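Local structure of imelysin peptidase (Bacteroides ovatus, 3N8U) at residues A[109-114]-A[181-186]; A[38-43]-A[244-249]. The protein belongs to the imelysin family and is probably a peptidase, with a largely helical fold. One frame throughout, in Å; residues are numbered along the deposited sequence.

Overall arrangement
From the N terminus, helix 21-47 supplies the first half of contact 2, at residues 38-43. The chain then passes through helix 71-102. The end of helix 106-111 and the residues after it form segment 109-114, which meets residues 181-186. This is contact 1, which closes a loop of 66 residues. It ties the end of helix 106-111 to the loop between helices 158-177 and 189-214. Contact 2 closes last, when residues 244-249 tie helix 223-261 to helix 21-47, so contact 1 is nested inside a loop of 200 residues. The two contacts lie on opposite sides of the chain's centre, their own centres about 28 Å apart.

Contact 1. Residues A[109-114]-A[181-186]; sequences ALYAVE and PFRNHI
This contact packs the short helix 106-111 and the turn after it against a loop with a 3-10 segment, through Leu-110, Val-113, Phe-182, Arg-183 and Ile-186. No hydrogen bond crosses it. Leu-110 and Arg-183 carry much of it, their side chains crossing at about a right angle. Leu-110 CD2 sits over the centre of one guanidinium face, 3.9 Å from Arg-183 CZ, and CB of Leu-110 covers the same group. Leu-110 CD2 also comes within 3.1 Å of Arg-183 O, a tight approach. The Arg-183 chain leaves with CG anti to the backbone N and bends at chi2 (-107°), which carries the guanidinium back across the leucine. Arg-183 NH1 donates to Asn-184 OD1 at 2.9 Å, close to both the guanidinium and the carbonyl plane. That bond limits the rotation of the group.

Deeper in, Val-113 divides its two methyls. CG1 meets Phe-182 CD2 at 3.7 Å, and CG2 touches Ile-186 CD1 tip to tip at 3.8 Å. Ile-186 CD1 also reaches the helix backbone, 3.7 Å from Ala-109 O, while Ile-186 CG1 lies above one face of the Phe-182 ring.

Helix 71-102 adjoins Ala-109, Val-113 and Ile-186 through Pro-97, Leu-100 and Tyr-101. Helix 121-137 meets Val-113 and Phe-182 with Ser-121.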
# COMPACT_ATOMS: atom_id res chain seq x y z
N ALA A 109 -16.66 -10.60 -9.13
CA ALA A 109 -16.43 -9.20 -8.76
C ALA A 109 -16.34 -9.00 -7.25
O ALA A 109 -15.44 -8.32 -6.77
CB ALA A 109 -17.55 -8.34 -9.32
N LEU A 110 -17.27 -9.64 -6.50
CA LEU A 110 -17.30 -9.45 -5.07
C LEU A 110 -16.00 -9.93 -4.41
O LEU A 110 -15.47 -9.24 -3.53
CB LEU A 110 -18.52 -10.16 -4.48
CG LEU A 110 -19.87 -9.60 -4.94
CD1 LEU A 110 -20.99 -10.63 -4.78
CD2 LEU A 110 -20.22 -8.29 -4.21
N TYR A 111 -15.46 -11.04 -4.90
CA TYR A 111 -14.26 -11.54 -4.26
C TYR A 111 -12.98 -10.89 -4.77
O TYR A 111 -11.92 -11.13 -4.21
CB TYR A 111 -14.22 -13.07 -4.25
CG TYR A 111 -15.40 -13.67 -3.51
CD1 TYR A 111 -15.41 -13.77 -2.13
CD2 TYR A 111 -16.54 -14.09 -4.20
CE1 TYR A 111 -16.50 -14.30 -1.44
CE2 TYR A 111 -17.64 -14.62 -3.53
CZ TYR A 111 -17.62 -14.72 -2.14
OH TYR A 111 -18.70 -15.23 -1.47
N ALA A 112 -13.09 -10.00 -5.75
CA ALA A 112 -11.94 -9.30 -6.35
C ALA A 112 -11.52 -8.03 -5.60
O ALA A 112 -10.50 -7.42 -5.95
CB ALA A 112 -12.23 -8.98 -7.81
N VAL A 113 -12.32 -7.58 -4.65
CA VAL A 113 -12.08 -6.33 -3.95
C VAL A 113 -10.96 -6.44 -2.91
O VAL A 113 -11.13 -7.12 -1.90
CB VAL A 113 -13.41 -5.81 -3.31
CG1 VAL A 113 -13.17 -4.55 -2.51
CG2 VAL A 113 -14.49 -5.58 -4.38
N GLU A 114 -9.83 -5.74 -3.12
CA GLU A 114 -8.77 -5.73 -2.12
C GLU A 114 -9.29 -5.10 -0.84
O GLU A 114 -9.85 -4.00 -0.88
CB GLU A 114 -7.55 -4.94 -2.61
CG GLU A 114 -6.40 -5.05 -1.62
CD GLU A 114 -5.19 -4.18 -1.88
OE1 GLU A 114 -5.04 -3.69 -3.03
OE2 GLU A 114 -4.34 -4.06 -0.97
N PRO A 181 -19.93 -0.71 2.62
CA PRO A 181 -18.60 -0.96 2.06
C PRO A 181 -18.63 -0.96 0.53
O PRO A 181 -19.64 -1.30 -0.09
CB PRO A 181 -18.27 -2.35 2.59
CG PRO A 181 -19.64 -3.06 2.55
CD PRO A 181 -20.67 -1.98 2.82
N PHE A 182 -17.48 -0.64 -0.11
CA PHE A 182 -17.42 -0.69 -1.57
C PHE A 182 -17.77 -2.10 -2.09
O PHE A 182 -18.44 -2.20 -3.09
CB PHE A 182 -16.04 -0.26 -2.04
CG PHE A 182 -15.68 -0.64 -3.46
CD1 PHE A 182 -16.48 -0.22 -4.54
CD2 PHE A 182 -14.50 -1.31 -3.74
CE1 PHE A 182 -16.14 -0.56 -5.86
CE2 PHE A 182 -14.16 -1.66 -5.06
CZ PHE A 182 -14.97 -1.26 -6.11
N ARG A 183 -17.39 -3.16 -1.36
CA ARG A 183 -17.68 -4.53 -1.81
C ARG A 183 -19.20 -4.73 -2.12
O ARG A 183 -19.54 -5.50 -3.02
CB ARG A 183 -17.20 -5.54 -0.75
CG ARG A 183 -17.36 -6.99 -1.17
CD ARG A 183 -18.50 -7.67 -0.40
NE ARG A 183 -18.56 -9.09 -0.73
CZ ARG A 183 -19.65 -9.83 -0.66
NH1 ARG A 183 -20.81 -9.29 -0.32
NH2 ARG A 183 -19.60 -11.12 -0.99
N ASN A 184 -20.09 -4.04 -1.37
CA ASN A 184 -21.54 -4.14 -1.55
C ASN A 184 -22.14 -3.05 -2.42
O ASN A 184 -23.36 -3.01 -2.62
CB ASN A 184 -22.26 -4.23 -0.20
CG ASN A 184 -22.04 -5.57 0.46
OD1 ASN A 184 -21.70 -6.55 -0.21
ND2 ASN A 184 -22.11 -5.61 1.78
N HIS A 185 -21.29 -2.17 -2.98
CA HIS A 185 -21.78 -1.09 -3.83
C HIS A 185 -20.90 -0.96 -5.09
O HIS A 185 -20.67 0.14 -5.58
CB HIS A 185 -21.78 0.22 -3.02
CG HIS A 185 -22.71 0.17 -1.84
ND1 HIS A 185 -22.26 -0.23 -0.59
CD2 HIS A 185 -24.04 0.42 -1.76
CE1 HIS A 185 -23.32 -0.18 0.21
NE2 HIS A 185 -24.41 0.20 -0.45
N ILE A 186 -20.43 -2.11 -5.61
CA ILE A 186 -19.54 -2.13 -6.78
C ILE A 186 -20.10 -1.36 -7.99
O ILE A 186 -19.39 -0.49 -8.51
CB ILE A 186 -19.07 -3.56 -7.13
CG1 ILE A 186 -18.16 -4.13 -6.03
CG2 ILE A 186 -18.36 -3.59 -8.51
CD1 ILE A 186 -17.88 -5.67 -6.16

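Contact 2. Residues A[38-43]-A[244-249]; sequences DATNLY and SLKEKN
Leu-245, Lys-246 and Asn-249 of the long helix 223-261 pack on Ala-39, Thr-40, Leu-42 and Tyr-43 of helix 21-47. This is antiparallel helix-helix packing in a mostly helical protein, at 158°, with the axes 8.2 Å apart. Such a close approach suits the small Ala-39, whose CA comes within 4.8 Å of Lys-246 CA.

Leu-245 comes first. Its CG lies 3.9 Å from Ala-39 CB, and its CD2 makes a looser contact with Leu-42 CD2. Phe-344 of helix 343-351 and Trp-282 of helix 265-283 also touch this leucine.

Lys-246 follows and has the largest share of the contact. Its CA rests on Ala-39 CB, and its CG, anti to the backbone N (chi1 -180°), passes Thr-40 OG1 at 3.5 Å. The Thr-40 hydroxyl is hydrogen-bonded to Lys-36 O in its own helix. In one of its two conformers the lysine chain then turns at chi3 (90°) and crosses obliquely to Tyr-43. There its CD meets Tyr-43 CD2 at 3.6 Å, and its NZ approaches Tyr-43 CE2 at 3.4 Å. A leucine in place of Tyr-43 would probably leave the outer part of the lysine chain without its ring partner and freer to turn.

One turn on, Asn-249 lays its amide against Ala-39. Asn-249 ND2 is 3.5 Å from Ala-39 CB and donates to Leu-35 O. That bond satisfies a buried amide N-H and ties the helices together just before residue 38.

Between the two segments no hydrogen bond or salt bridge forms. Cohesion here comes from close apolar packing and from the aliphatic length of a lysine, whose charged end can lie beside a tyrosine ring.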
# COMPACT_ATOMS: atom_id res chain seq x y z
N ASP A 38 9.59 -8.31 7.15
CA ASP A 38 9.58 -7.54 5.91
C ASP A 38 9.61 -6.05 6.17
O ASP A 38 10.40 -5.33 5.53
CB ASP A 38 8.36 -7.94 5.07
CG ASP A 38 8.47 -9.34 4.47
OD1 ASP A 38 9.62 -9.83 4.28
OD2 ASP A 38 7.42 -9.92 4.18
N ALA A 39 8.79 -5.56 7.13
CA ALA A 39 8.77 -4.11 7.43
C ALA A 39 10.09 -3.65 8.03
O ALA A 39 10.56 -2.57 7.70
CB ALA A 39 7.62 -3.78 8.38
N THR A 40 10.73 -4.49 8.87
CA THR A 40 12.01 -4.10 9.43
C THR A 40 13.06 -4.01 8.34
O THR A 40 13.86 -3.05 8.32
CB THR A 40 12.42 -5.09 10.52
OG1 THR A 40 11.46 -4.99 11.57
CG2 THR A 40 13.84 -4.82 11.06
N ASN A 41 13.09 -5.00 7.42
CA ASN A 41 14.10 -5.04 6.36
C ASN A 41 13.92 -3.88 5.39
O ASN A 41 14.92 -3.35 4.88
CB ASN A 41 14.06 -6.36 5.62
CG ASN A 41 14.64 -7.48 6.43
OD1 ASN A 41 15.42 -7.26 7.36
ND2 ASN A 41 14.26 -8.70 6.10
N LEU A 42 12.67 -3.49 5.14
CA LEU A 42 12.36 -2.38 4.23
C LEU A 42 12.85 -1.06 4.84
O LEU A 42 13.51 -0.27 4.16
CB LEU A 42 10.85 -2.34 3.99
CG LEU A 42 10.32 -1.16 3.15
CD1 LEU A 42 11.09 -1.02 1.80
CD2 LEU A 42 8.83 -1.35 2.88
N TYR A 43 12.54 -0.83 6.12
CA TYR A 43 12.96 0.37 6.81
C TYR A 43 14.50 0.44 6.87
O TYR A 43 15.08 1.47 6.53
CB TYR A 43 12.37 0.42 8.22
CG TYR A 43 12.94 1.52 9.08
CD1 TYR A 43 12.68 2.86 8.79
CD2 TYR A 43 13.72 1.23 10.20
CE1 TYR A 43 13.23 3.89 9.57
CE2 TYR A 43 14.22 2.24 11.01
CZ TYR A 43 13.96 3.57 10.70
OH TYR A 43 14.47 4.57 11.49
N SER A 244 7.22 4.06 10.71
CA SER A 244 5.89 3.83 11.27
C SER A 244 5.41 2.41 10.95
O SER A 244 4.86 1.73 11.82
CB SER A 244 4.91 4.86 10.73
OG SER A 244 3.61 4.63 11.25
N LEU A 245 5.60 1.97 9.69
CA LEU A 245 5.20 0.62 9.29
C LEU A 245 5.98 -0.44 10.11
O LEU A 245 5.40 -1.44 10.54
CB LEU A 245 5.45 0.42 7.79
CG LEU A 245 5.13 -0.97 7.22
CD1 LEU A 245 3.66 -1.33 7.41
CD2 LEU A 245 5.48 -1.02 5.74
N LYS A 246 7.28 -0.22 10.32
CA LYS A 246 8.08 -1.15 11.10
C LYS A 246 7.51 -1.23 12.52
O LYS A 246 7.26 -2.33 13.01
CB LYS A 246 9.55 -0.70 11.12
CG LYS A 246 10.46 -1.63 11.91
CD LYS A 246 11.79 -0.99 12.21
CE LYS A 246 11.79 -0.21 13.51
NZ LYS A 246 13.03 0.58 13.69
N GLU A 247 7.28 -0.07 13.16
CA GLU A 247 6.77 -0.01 14.53
C GLU A 247 5.42 -0.65 14.64
O GLU A 247 5.15 -1.41 15.58
CB GLU A 247 6.68 1.45 14.99
CG GLU A 247 8.04 2.09 15.25
CD GLU A 247 8.02 3.58 15.55
OE1 GLU A 247 6.92 4.18 15.54
OE2 GLU A 247 9.11 4.14 15.80
N LYS A 248 4.54 -0.37 13.67
CA LYS A 248 3.17 -0.87 13.72
C LYS A 248 3.04 -2.34 13.35
O LYS A 248 2.17 -3.03 13.88
CB LYS A 248 2.23 0.04 12.93
CG LYS A 248 2.13 1.41 13.61
CD LYS A 248 1.46 2.46 12.75
CE LYS A 248 1.27 3.75 13.53
NZ LYS A 248 2.57 4.42 13.83
N ASN A 249 3.99 -2.86 12.53
CA ASN A 249 3.98 -4.30 12.24
C ASN A 249 4.50 -5.05 13.47
O ASN A 249 4.03 -6.15 13.74
CB ASN A 249 4.74 -4.66 10.98
CG ASN A 249 3.91 -4.46 9.72
OD1 ASN A 249 2.81 -3.90 9.76
ND2 ASN A 249 4.38 -5.00 8.61